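Local coordinates for enoyl-acyl carrier protein reductase (Uncultured bacterium, PDB 6KIA) that probably catalyses the NADH-dependent reduction of enoyl-acyl carrier protein in bacterial fatty acid synthesis and is linked to resistance to the antibacterial triclosan, at residues A[178-183]-A[298-303]; A[240-245]-A[285-290]; A[258-263]-A[362-367]. All blocks are in the same frame, centred on the assembly; numbering follows the deposited sequence.

Interaction 1 of 3, residues A[178-183]-A[298-303]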
loop_
_atom_site.group_PDB
_atom_site.type_symbol
_atom_site.label_atom_id
_atom_site.label_comp_id
_atom_site.label_asym_id
_atom_site.label_seq_id
_atom_site.Cartn_x
_atom_site.Cartn_y
_atom_site.Cartn_z
ATOM N N ILE A 178 -11.031 -17.546 0.072
ATOM C CA ILE A 178 -11.185 -16.504 1.087
ATOM C C ILE A 178 -11.612 -15.164 0.488
ATOM O O ILE A 178 -12.467 -14.464 1.042
ATOM C CB ILE A 178 -9.892 -16.305 1.884
ATOM C CG1 ILE A 178 -9.606 -17.551 2.721
ATOM C CG2 ILE A 178 -10.013 -15.088 2.806
ATOM C CD1 ILE A 178 -8.283 -17.513 3.406
ATOM N N TYR A 179 -11.055 -14.827 -0.667
ATOM C CA TYR A 179 -11.261 -13.499 -1.221
ATOM C C TYR A 179 -12.416 -13.470 -2.210
ATOM O O TYR A 179 -13.053 -12.414 -2.365
ATOM C CB TYR A 179 -9.979 -13.002 -1.902
ATOM C CG TYR A 179 -8.830 -12.796 -0.943
ATOM C CD1 TYR A 179 -9.034 -12.185 0.292
ATOM C CD2 TYR A 179 -7.546 -13.230 -1.258
ATOM C CE1 TYR A 179 -7.989 -11.999 1.183
ATOM C CE2 TYR A 179 -6.492 -13.051 -0.370
ATOM C CZ TYR A 179 -6.723 -12.435 0.848
ATOM O OH TYR A 179 -5.689 -12.250 1.739
ATOM N N LYS A 180 -12.722 -14.616 -2.835
ATOM C CA LYS A 180 -13.775 -14.650 -3.871
ATOM C C LYS A 180 -14.916 -15.643 -3.619
ATOM O O LYS A 180 -15.904 -15.645 -4.355
ATOM C CB LYS A 180 -13.159 -14.976 -5.240
ATOM C CG LYS A 180 -12.015 -14.069 -5.663
ATOM C CD LYS A 180 -11.387 -14.558 -6.970
ATOM C CE LYS A 180 -10.478 -13.506 -7.594
ATOM N NZ LYS A 180 -9.342 -13.105 -6.700
ATOM N N GLY A 181 -14.806 -16.460 -2.575
ATOM C CA GLY A 181 -15.742 -17.554 -2.367
ATOM C C GLY A 181 -17.088 -17.165 -1.803
ATOM O O GLY A 181 -17.181 -16.393 -0.846
ATOM N N ARG A 182 -18.138 -17.682 -2.429
ATOM C CA ARG A 182 -19.505 -17.499 -1.968
ATOM C C ARG A 182 -20.183 -18.851 -1.782
ATOM O O ARG A 182 -19.750 -19.849 -2.349
ATOM C CB ARG A 182 -20.283 -16.674 -2.982
ATOM C CG ARG A 182 -20.031 -15.193 -2.905
ATOM C CD ARG A 182 -20.991 -14.465 -3.830
ATOM N NE ARG A 182 -20.603 -14.664 -5.221
ATOM C CZ ARG A 182 -21.235 -14.135 -6.264
ATOM N NH1 ARG A 182 -20.790 -14.371 -7.489
ATOM N NH2 ARG A 182 -22.309 -13.374 -6.082
ATOM N N GLY A 183 -21.254 -18.876 -1.000
ATOM C CA GLY A 183 -21.981 -20.110 -0.779
ATOM C C GLY A 183 -21.091 -21.152 -0.137
ATOM O O GLY A 183 -20.379 -20.872 0.827
ATOM N N ILE A 298 -6.390 -8.539 -6.179
ATOM C CA ILE A 298 -6.997 -9.795 -5.769
ATOM C C ILE A 298 -8.138 -9.597 -4.775
ATOM O O ILE A 298 -9.018 -10.453 -4.661
ATOM C CB ILE A 298 -5.962 -10.741 -5.140
ATOM C CG1 ILE A 298 -5.317 -10.090 -3.918
ATOM C CG2 ILE A 298 -4.908 -11.128 -6.160
ATOM C CD1 ILE A 298 -4.437 -11.022 -3.124
ATOM N N PHE A 299 -8.112 -8.481 -4.053
ATOM C CA PHE A 299 -9.133 -8.198 -3.052
ATOM C C PHE A 299 -10.412 -7.769 -3.755
ATOM O O PHE A 299 -10.722 -6.602 -3.776
ATOM C CB PHE A 299 -8.673 -7.098 -2.081
ATOM C CG PHE A 299 -7.373 -7.392 -1.384
ATOM C CD1 PHE A 299 -7.044 -8.683 -1.007
ATOM C CD2 PHE A 299 -6.489 -6.362 -1.087
ATOM C CE1 PHE A 299 -5.844 -8.946 -0.363
ATOM C CE2 PHE A 299 -5.292 -6.615 -0.440
ATOM C CZ PHE A 299 -4.971 -7.907 -0.079
ATOM N N VAL A 300 -11.153 -8.709 -4.334
ATOM C CA VAL A 300 -12.414 -8.376 -5.003
ATOM C C VAL A 300 -13.368 -7.675 -4.037
ATOM O O VAL A 300 -13.696 -8.211 -2.963
ATOM C CB VAL A 300 -13.085 -9.640 -5.595
ATOM C CG1 VAL A 300 -14.476 -9.330 -6.151
ATOM C CG2 VAL A 300 -12.204 -10.240 -6.675
ATOM N N GLY A 301 -13.776 -6.457 -4.390
ATOM C CA GLY A 301 -14.660 -5.689 -3.540
ATOM C C GLY A 301 -13.969 -4.510 -2.905
ATOM O O GLY A 301 -14.635 -3.593 -2.468
ATOM N N VAL A 302 -12.636 -4.535 -2.851
ATOM C CA VAL A 302 -11.912 -3.404 -2.277
ATOM C C VAL A 302 -12.295 -2.105 -3.009
ATOM O O VAL A 302 -12.434 -1.019 -2.399
ATOM C CB VAL A 302 -10.367 -3.650 -2.308
ATOM C CG1 VAL A 302 -9.799 -3.621 -3.731
ATOM C CG2 VAL A 302 -9.627 -2.642 -1.379
ATOM N N GLU A 303 -12.519 -2.238 -4.309
ATOM C CA GLU A 303 -12.777 -1.083 -5.159
ATOM C C GLU A 303 -14.175 -0.476 -4.917
ATOM O O GLU A 303 -14.452 0.658 -5.334
ATOM C CB GLU A 303 -12.624 -1.486 -6.638
ATOM C CG GLU A 303 -13.860 -2.191 -7.215
ATOM C CD GLU A 303 -14.045 -3.635 -6.799
ATOM O OE1 GLU A 303 -13.152 -4.228 -6.155
ATOM O OE2 GLU A 303 -15.158 -4.157 -7.062
HETATM O O HOH W 1 -12.416 -10.080 -1.490
#
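Y179 and F299 meet as a T-shaped pair: the edge of the phenylalanine ring is directed at one face of the tyrosine ring, with centroids 5.3 Å apart and planes at 71°. The rim atom CE1 of F299 lies 3.8 Å from CZ of Y179, and its neighbour CD1 stands over the centre of the same face. Although the rings are steeply inclined, the two side chains run side by side and point the same way, each with CG beside its backbone N (chi1 -65° for Y179). I298 adds its tip to this small apolar cluster, CD1 lying 4.0 Å from CE2 of Y179 and obliquely to the ring.

K180 reaches along the exposed side of the contact. Its extended chain crosses the side chain of V300 at about a right angle, CE 3.8 Å from CG2, and a bend at the last torsion (chi4 60°) brings NZ to the carbonyl of I298 in a weak hydrogen bond of 3.4 Å from NZ to O. Between the backbones one water donates to both the carbonyl O of Y179 and that of V300, satisfying two acceptors that could not pair directly.

The contact therefore joins the C-terminal end of helix 169-180 to the loop between strand 283-287 and helix 309-315. I377 and S380 of helix 370-385 touch V300, and Y257 meets the ring of F299.

Interaction 2 of 3, residues A[240-245]-A[285-290]. With NAI (1,4-dihydronicotinamide adenine dinucleotide), chain D.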
loop_
_atom_site.group_PDB
_atom_site.type_symbol
_atom_site.label_atom_id
_atom_site.label_comp_id
_atom_site.label_asym_id
_atom_site.label_seq_id
_atom_site.Cartn_x
_atom_site.Cartn_y
_atom_site.Cartn_z
ATOM N N GLY A 240 0.132 3.628 4.333
ATOM C CA GLY A 240 -0.592 2.754 5.227
ATOM C C GLY A 240 -1.948 2.460 4.646
ATOM O O GLY A 240 -2.413 3.178 3.764
ATOM N N TYR A 241 -2.575 1.384 5.120
ATOM C CA TYR A 241 -4.022 1.230 4.906
ATOM C C TYR A 241 -4.656 0.925 6.261
ATOM O O TYR A 241 -4.181 0.043 6.975
ATOM C CB TYR A 241 -4.372 0.117 3.916
ATOM C CG TYR A 241 -5.880 0.009 3.765
ATOM C CD1 TYR A 241 -6.596 1.024 3.140
ATOM C CD2 TYR A 241 -6.581 -1.078 4.287
ATOM C CE1 TYR A 241 -7.969 0.969 3.024
ATOM C CE2 TYR A 241 -7.957 -1.151 4.166
ATOM C CZ TYR A 241 -8.648 -0.137 3.531
ATOM O OH TYR A 241 -10.032 -0.182 3.404
ATOM N N HIS A 242 -5.687 1.697 6.621
ATOM C CA HIS A 242 -6.361 1.493 7.904
ATOM C C HIS A 242 -7.792 1.972 7.762
ATOM O O HIS A 242 -8.315 2.709 8.611
ATOM C CB HIS A 242 -5.631 2.241 9.029
ATOM C CG HIS A 242 -5.973 1.747 10.403
ATOM N ND1 HIS A 242 -5.149 1.950 11.492
ATOM C CD2 HIS A 242 -7.050 1.065 10.864
ATOM C CE1 HIS A 242 -5.693 1.391 12.562
ATOM N NE2 HIS A 242 -6.849 0.853 12.210
ATOM N N GLY A 243 -8.395 1.632 6.625
ATOM C CA GLY A 243 -9.723 2.122 6.299
ATOM C C GLY A 243 -9.700 3.571 5.854
ATOM O O GLY A 243 -8.715 4.295 6.053
ATOM N N THR A 244 -10.814 4.023 5.284
ATOM C CA THR A 244 -10.867 5.343 4.657
ATOM C C THR A 244 -12.248 6.006 4.848
ATOM O O THR A 244 -13.269 5.322 4.795
ATOM C CB THR A 244 -10.567 5.206 3.150
ATOM O OG1 THR A 244 -9.277 4.603 2.979
ATOM C CG2 THR A 244 -10.635 6.558 2.432
ATOM N N GLU A 245 -12.277 7.325 5.075
ATOM C CA GLU A 245 -13.565 8.020 5.141
ATOM C C GLU A 245 -14.062 8.334 3.750
ATOM O O GLU A 245 -13.367 8.970 2.916
ATOM C CB GLU A 245 -13.467 9.317 5.947
ATOM C CG GLU A 245 -13.072 9.121 7.393
ATOM C CD GLU A 245 -12.994 10.424 8.171
ATOM O OE1 GLU A 245 -12.216 11.300 7.763
ATOM O OE2 GLU A 245 -13.703 10.575 9.187
ATOM N N VAL A 285 3.187 7.752 8.635
ATOM C CA VAL A 285 2.399 6.809 7.849
ATOM C C VAL A 285 1.184 7.524 7.316
ATOM O O VAL A 285 0.428 8.132 8.079
ATOM C CB VAL A 285 1.930 5.597 8.682
ATOM C CG1 VAL A 285 0.958 4.730 7.871
ATOM C CG2 VAL A 285 3.135 4.787 9.167
ATOM N N TYR A 286 0.998 7.469 6.004
ATOM C CA TYR A 286 -0.175 8.072 5.389
ATOM C C TYR A 286 -1.150 6.979 5.072
ATOM O O TYR A 286 -0.896 6.164 4.189
ATOM C CB TYR A 286 0.210 8.861 4.123
ATOM C CG TYR A 286 1.066 10.080 4.419
ATOM C CD1 TYR A 286 2.462 9.984 4.476
ATOM C CD2 TYR A 286 0.478 11.298 4.678
ATOM C CE1 TYR A 286 3.231 11.100 4.760
ATOM C CE2 TYR A 286 1.240 12.421 4.962
ATOM C CZ TYR A 286 2.593 12.321 4.995
ATOM O OH TYR A 286 3.323 13.467 5.281
ATOM N N ASN A 287 -2.251 6.942 5.818
ATOM C CA ASN A 287 -3.290 5.932 5.580
ATOM C C ASN A 287 -4.154 6.351 4.401
ATOM O O ASN A 287 -4.948 7.307 4.481
ATOM C CB ASN A 287 -4.125 5.697 6.835
ATOM C CG ASN A 287 -3.410 4.817 7.841
ATOM O OD1 ASN A 287 -2.715 3.850 7.464
ATOM N ND2 ASN A 287 -3.538 5.154 9.129
ATOM N N CYS A 288 -3.937 5.674 3.281
ATOM C CA CYS A 288 -4.494 6.098 1.986
ATOM C C CYS A 288 -5.712 5.298 1.560
ATOM O O CYS A 288 -5.933 4.202 2.074
ATOM C CB CYS A 288 -3.409 5.995 0.907
ATOM S SG CYS A 288 -2.049 7.212 1.122
ATOM N N PRO A 289 -6.492 5.813 0.597
ATOM C CA PRO A 289 -7.704 5.076 0.183
ATOM C C PRO A 289 -7.490 3.753 -0.538
ATOM O O PRO A 289 -6.434 3.474 -1.092
ATOM C CB PRO A 289 -8.377 6.045 -0.796
ATOM C CG PRO A 289 -7.893 7.370 -0.412
ATOM C CD PRO A 289 -6.447 7.149 -0.023
ATOM N N GLU A 290 -8.553 2.948 -0.548
ATOM C CA GLU A 290 -8.639 1.756 -1.373
ATOM C C GLU A 290 -8.541 2.131 -2.847
ATOM O O GLU A 290 -9.312 2.990 -3.337
ATOM C CB GLU A 290 -9.983 1.043 -1.136
ATOM C CG GLU A 290 -10.312 0.716 0.322
ATOM C CD GLU A 290 -10.979 1.868 1.092
ATOM O OE1 GLU A 290 -11.126 2.996 0.562
ATOM O OE2 GLU A 290 -11.377 1.639 2.248
HETATM P PA NAI D . 2.517 -2.217 -5.704
HETATM O O1A NAI D . 2.794 -1.288 -6.846
HETATM O O2A NAI D . 2.454 -3.698 -6.022
HETATM O O5B NAI D . 3.597 -1.907 -4.579
HETATM C C5B NAI D . 4.030 -2.942 -3.719
HETATM C C4B NAI D . 5.372 -2.396 -3.141
HETATM O O4B NAI D . 5.812 -3.441 -2.082
HETATM C C3B NAI D . 6.304 -2.319 -4.022
HETATM O O3B NAI D . 7.146 -1.106 -3.847
HETATM C C2B NAI D . 7.213 -3.682 -3.797
HETATM O O2B NAI D . 8.540 -3.493 -4.413
HETATM C C1B NAI D . 7.232 -3.821 -2.518
HETATM N N9A NAI D . 7.315 -5.243 -2.124
HETATM C C8A NAI D . 6.495 -6.303 -2.236
HETATM N N7A NAI D . 7.108 -7.357 -1.700
HETATM C C5A NAI D . 8.315 -6.946 -1.244
HETATM C C6A NAI D . 9.298 -7.699 -0.619
HETATM N N6A NAI D . 9.397 -9.083 -0.245
HETATM N N1A NAI D . 10.432 -7.081 -0.251
HETATM C C2A NAI D . 10.604 -5.745 -0.505
HETATM N N3A NAI D . 9.620 -4.995 -1.128
HETATM C C4A NAI D . 8.465 -5.631 -1.500
HETATM O O3 NAI D . 1.067 -1.868 -4.988
HETATM P PN NAI D . 0.663 -0.630 -4.037
HETATM O O1N NAI D . 0.925 0.671 -4.731
HETATM O O2N NAI D . -0.807 -0.884 -3.741
HETATM O O5D NAI D . 1.539 -0.749 -2.709
HETATM C C5D NAI D . 2.360 0.318 -2.264
HETATM C C4D NAI D . 1.962 0.637 -0.805
HETATM O O4D NAI D . 0.759 1.177 -0.804
HETATM C C3D NAI D . 1.838 -0.645 0.014
HETATM O O3D NAI D . 2.488 -0.550 1.236
HETATM C C2D NAI D . 0.312 -0.709 0.250
HETATM O O2D NAI D . 0.038 -1.578 1.405
HETATM C C1D NAI D . -0.034 0.542 0.408
HETATM N N1N NAI D . -1.463 0.787 0.218
HETATM C C2N NAI D . -2.169 0.221 -0.823
HETATM C C3N NAI D . -3.549 0.436 -0.927
HETATM C C7N NAI D . -4.354 -0.146 -2.088
HETATM O O7N NAI D . -5.577 -0.231 -2.022
HETATM N N7N NAI D . -3.664 -0.577 -3.251
HETATM C C4N NAI D . -4.232 1.229 -0.016
HETATM C C5N NAI D . -3.496 1.841 1.006
HETATM C C6N NAI D . -2.121 1.610 1.117
HETATM O O HOH W 2 -6.236 3.984 4.877
HETATM O O HOH W 3 -7.628 6.841 3.832
#
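At the C-terminal ends of neighbouring parallel strands in a Rossmann-like sheet, 234-240 and 283-287 finish side by side and their exits line the nicotinamide pocket. G240 forms a parallel bridge with N287: its N donates to Y286 O (2.7 Å) and its O accepts from C288 N (3.0 Å). Both bonds are nearly straight at hydrogen, 168° each. The strands approach closely at this glycine, whose CA packs against CG1 of V285, while OD1 of N287 lies against its carbonyl carbon.

Beyond the bridge the side chains take over. The hydroxyl of Y241 donates to E290 in a short bond, OH to OE2 2.5 Å, reaching the anti side of the carboxylate; ring and carboxylate planes are 69° apart. The extended first torsion of Y241 (CG anti to N, chi1 179°) carries the ring across to E290, whose chain bends at chi2 to meet it. The same OE2 accepts from Q255, and the tyrosine OH is also bonded to Y257 N, so this junction is held from several directions. C288 O touches the ring edge, 3.4 Å from CD1 of Y241. ND2 of N287 is hydrogen-bonded to OE2 of E270, which also takes ND1 of H242. One water accepts from H242 N, and another bridges T244 OG1 and N287 O.

The dihydronicotinamide rests on this framework: G240 O lies 3.1 Å from C6N and P289 O 3.3 Å from C4N, the carbon that carries the transferable hydride. CB of Y241 packs against C5N. Such a cofactor seat, built from loops at the carboxyl ends of parallel strands, is characteristic of NAD-binding Rossmann folds.

Interaction 3 of 3, residues A[258-263]-A[362-367]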
loop_
_atom_site.group_PDB
_atom_site.type_symbol
_atom_site.label_atom_id
_atom_site.label_comp_id
_atom_site.label_asym_id
_atom_site.label_seq_id
_atom_site.Cartn_x
_atom_site.Cartn_y
_atom_site.Cartn_z
ATOM N N THR A 258 -13.144 -5.472 4.075
ATOM C CA THR A 258 -13.018 -6.611 4.995
ATOM C C THR A 258 -12.933 -7.891 4.144
ATOM O O THR A 258 -13.689 -8.039 3.174
ATOM C CB THR A 258 -14.221 -6.671 5.987
ATOM O OG1 THR A 258 -14.300 -5.466 6.757
ATOM C CG2 THR A 258 -14.113 -7.860 6.949
ATOM N N SER A 259 -12.015 -8.821 4.453
ATOM C CA SER A 259 -11.152 -8.738 5.624
ATOM C C SER A 259 -9.706 -8.451 5.195
ATOM O O SER A 259 -9.105 -9.188 4.401
ATOM C CB SER A 259 -11.264 -10.060 6.417
ATOM O OG SER A 259 -10.267 -10.184 7.410
ATOM N N TYR A 260 -9.145 -7.366 5.724
ATOM C CA TYR A 260 -7.819 -6.934 5.298
ATOM C C TYR A 260 -6.729 -7.647 6.088
ATOM O O TYR A 260 -6.408 -7.270 7.211
ATOM C CB TYR A 260 -7.713 -5.421 5.450
ATOM C CG TYR A 260 -6.442 -4.841 4.933
ATOM C CD1 TYR A 260 -6.226 -4.697 3.569
ATOM C CD2 TYR A 260 -5.456 -4.418 5.812
ATOM C CE1 TYR A 260 -5.037 -4.147 3.087
ATOM C CE2 TYR A 260 -4.277 -3.866 5.339
ATOM C CZ TYR A 260 -4.077 -3.743 3.987
ATOM O OH TYR A 260 -2.887 -3.194 3.541
ATOM N N THR A 261 -6.149 -8.676 5.481
ATOM C CA THR A 261 -5.272 -9.602 6.181
ATOM C C THR A 261 -3.963 -8.958 6.625
ATOM O O THR A 261 -3.318 -9.458 7.541
ATOM C CB THR A 261 -4.991 -10.818 5.302
ATOM O OG1 THR A 261 -4.334 -10.403 4.101
ATOM C CG2 THR A 261 -6.302 -11.454 4.938
ATOM N N GLN A 262 -3.592 -7.855 5.980
ATOM C CA GLN A 262 -2.360 -7.124 6.301
ATOM C C GLN A 262 -2.599 -6.134 7.454
ATOM O O GLN A 262 -1.717 -5.331 7.798
ATOM C CB GLN A 262 -1.881 -6.359 5.061
ATOM C CG GLN A 262 -1.214 -7.225 4.007
ATOM C CD GLN A 262 0.265 -7.488 4.217
ATOM O OE1 GLN A 262 0.886 -7.046 5.197
ATOM N NE2 GLN A 262 0.846 -8.239 3.285
ATOM N N GLY A 263 -3.791 -6.182 8.047
ATOM C CA GLY A 263 -4.210 -5.187 9.021
ATOM C C GLY A 263 -3.337 -5.093 10.260
ATOM O O GLY A 263 -2.967 -4.005 10.702
ATOM N N GLU A 362 -12.510 -0.327 16.143
ATOM C CA GLU A 362 -11.692 -0.915 17.187
ATOM C C GLU A 362 -11.473 -2.392 16.875
ATOM O O GLU A 362 -10.436 -2.959 17.207
ATOM C CB GLU A 362 -12.365 -0.775 18.563
ATOM C CG GLU A 362 -13.467 0.302 18.704
ATOM C CD GLU A 362 -13.126 1.665 18.118
ATOM O OE1 GLU A 362 -12.032 2.191 18.408
ATOM O OE2 GLU A 362 -13.967 2.210 17.367
ATOM N N ALA A 363 -12.422 -2.988 16.162
ATOM C CA ALA A 363 -12.364 -4.409 15.841
ATOM C C ALA A 363 -11.529 -4.730 14.599
ATOM O O ALA A 363 -11.335 -5.890 14.270
ATOM C CB ALA A 363 -13.784 -4.958 15.674
ATOM N N TRP A 364 -11.034 -3.693 13.929
ATOM C CA TRP A 364 -10.321 -3.830 12.650
ATOM C C TRP A 364 -8.990 -4.558 12.762
ATOM O O TRP A 364 -8.224 -4.304 13.692
ATOM C CB TRP A 364 -10.094 -2.435 12.073
ATOM C CG TRP A 364 -9.579 -2.353 10.659
ATOM C CD1 TRP A 364 -10.331 -2.299 9.527
ATOM C CD2 TRP A 364 -8.202 -2.279 10.233
ATOM N NE1 TRP A 364 -9.523 -2.206 8.421
ATOM C CE2 TRP A 364 -8.212 -2.193 8.825
ATOM C CE3 TRP A 364 -6.966 -2.278 10.907
ATOM C CZ2 TRP A 364 -7.045 -2.098 8.072
ATOM C CZ3 TRP A 364 -5.795 -2.196 10.159
ATOM C CH2 TRP A 364 -5.843 -2.103 8.753
ATOM N N PRO A 365 -8.691 -5.464 11.812
ATOM C CA PRO A 365 -9.554 -5.958 10.723
ATOM C C PRO A 365 -10.479 -7.068 11.189
ATOM O O PRO A 365 -10.041 -7.990 11.888
ATOM C CB PRO A 365 -8.557 -6.502 9.693
ATOM C CG PRO A 365 -7.350 -6.897 10.495
ATOM C CD PRO A 365 -7.331 -6.027 11.744
ATOM N N MET A 366 -11.746 -6.984 10.821
ATOM C CA MET A 366 -12.701 -8.010 11.234
ATOM C C MET A 366 -12.626 -9.261 10.352
ATOM O O MET A 366 -12.192 -9.198 9.204
ATOM C CB MET A 366 -14.110 -7.428 11.220
ATOM C CG MET A 366 -14.285 -6.268 12.207
ATOM S SD MET A 366 -15.872 -5.420 12.083
ATOM C CE MET A 366 -16.978 -6.717 12.651
ATOM N N PRO A 367 -13.041 -10.418 10.890
ATOM C CA PRO A 367 -13.193 -11.598 10.035
ATOM C C PRO A 367 -14.310 -11.404 9.000
ATOM O O PRO A 367 -15.278 -10.691 9.275
ATOM C CB PRO A 367 -13.570 -12.713 11.026
ATOM C CG PRO A 367 -13.147 -12.196 12.378
ATOM C CD PRO A 367 -13.282 -10.710 12.315
HETATM O O HOH W 4 -12.829 -4.938 9.038
#
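The polar part of this contact starts at S259, whose hydroxyl donates to the carbonyl of M366, 2.8 Å from OG to O. The donor is tilted 29° from the carbonyl plane. With OG anti to the backbone N (chi1 168°), the serine reaches across to the other loop, and its CB follows close against the same oxygen. A second polar link is indirect: one water bonds T258 OG1 and accepts from M366 N, so the O of M366 is held directly by S259 and its N through water by T258. The methyl CG2 of T258 also packs on M366 O, at 3.3 Å.

Aromatic contact is looser. The rings of Y260 and W364 are nearly parallel, 22° apart, yet are offset so far that they barely overlap, with CD2 of Y260 and CZ2 of W364 3.6 Å apart. W364 reaches further with its six-membered ring, CZ3 lying 3.4 Å from G263 O and CH2 against G263 CA. Its NE1 is bonded to T256, and its indole is stacked with H242.

Proline packing completes the set: CB of P365, a residue preceded by a cis peptide, lies 3.4 Å from the carbonyl O of Y260 and also stands over the centre of the W364 indole. CG of P365 meets CA of G263, where helix 263-278 begins, and the absence of a side chain there lets the two come close.

The chemistry implies a division of labour: hydrogen bonds probably fix the M366 backbone, whereas W364 and P365 pack beside Y260, which touches the bound cofactor. The contact may thereby help to hold that tyrosine in place.

From the N terminus, helix 169-180 supplies the first half of interaction 1, whose partner, 298-303, comes only after strand 283-287. Within the loop thus closed lies the whole of interaction 2, joining 240-245 to 285-290 at the end of the central sheet. Interaction 3 starts at 258-263, inside both loops, and closes at 362-367, beyond them, so it crosses each of the others. Spatial contacts tie the set together: Y179 probably hydrogen-bonds T261, V302 packs on E290, and W364 lies against Y241 and H242. The end of helix 169-180, the C-terminal ends of two sheet strands and later loops are thereby joined, interactions 2 and 3 touching the cofactor.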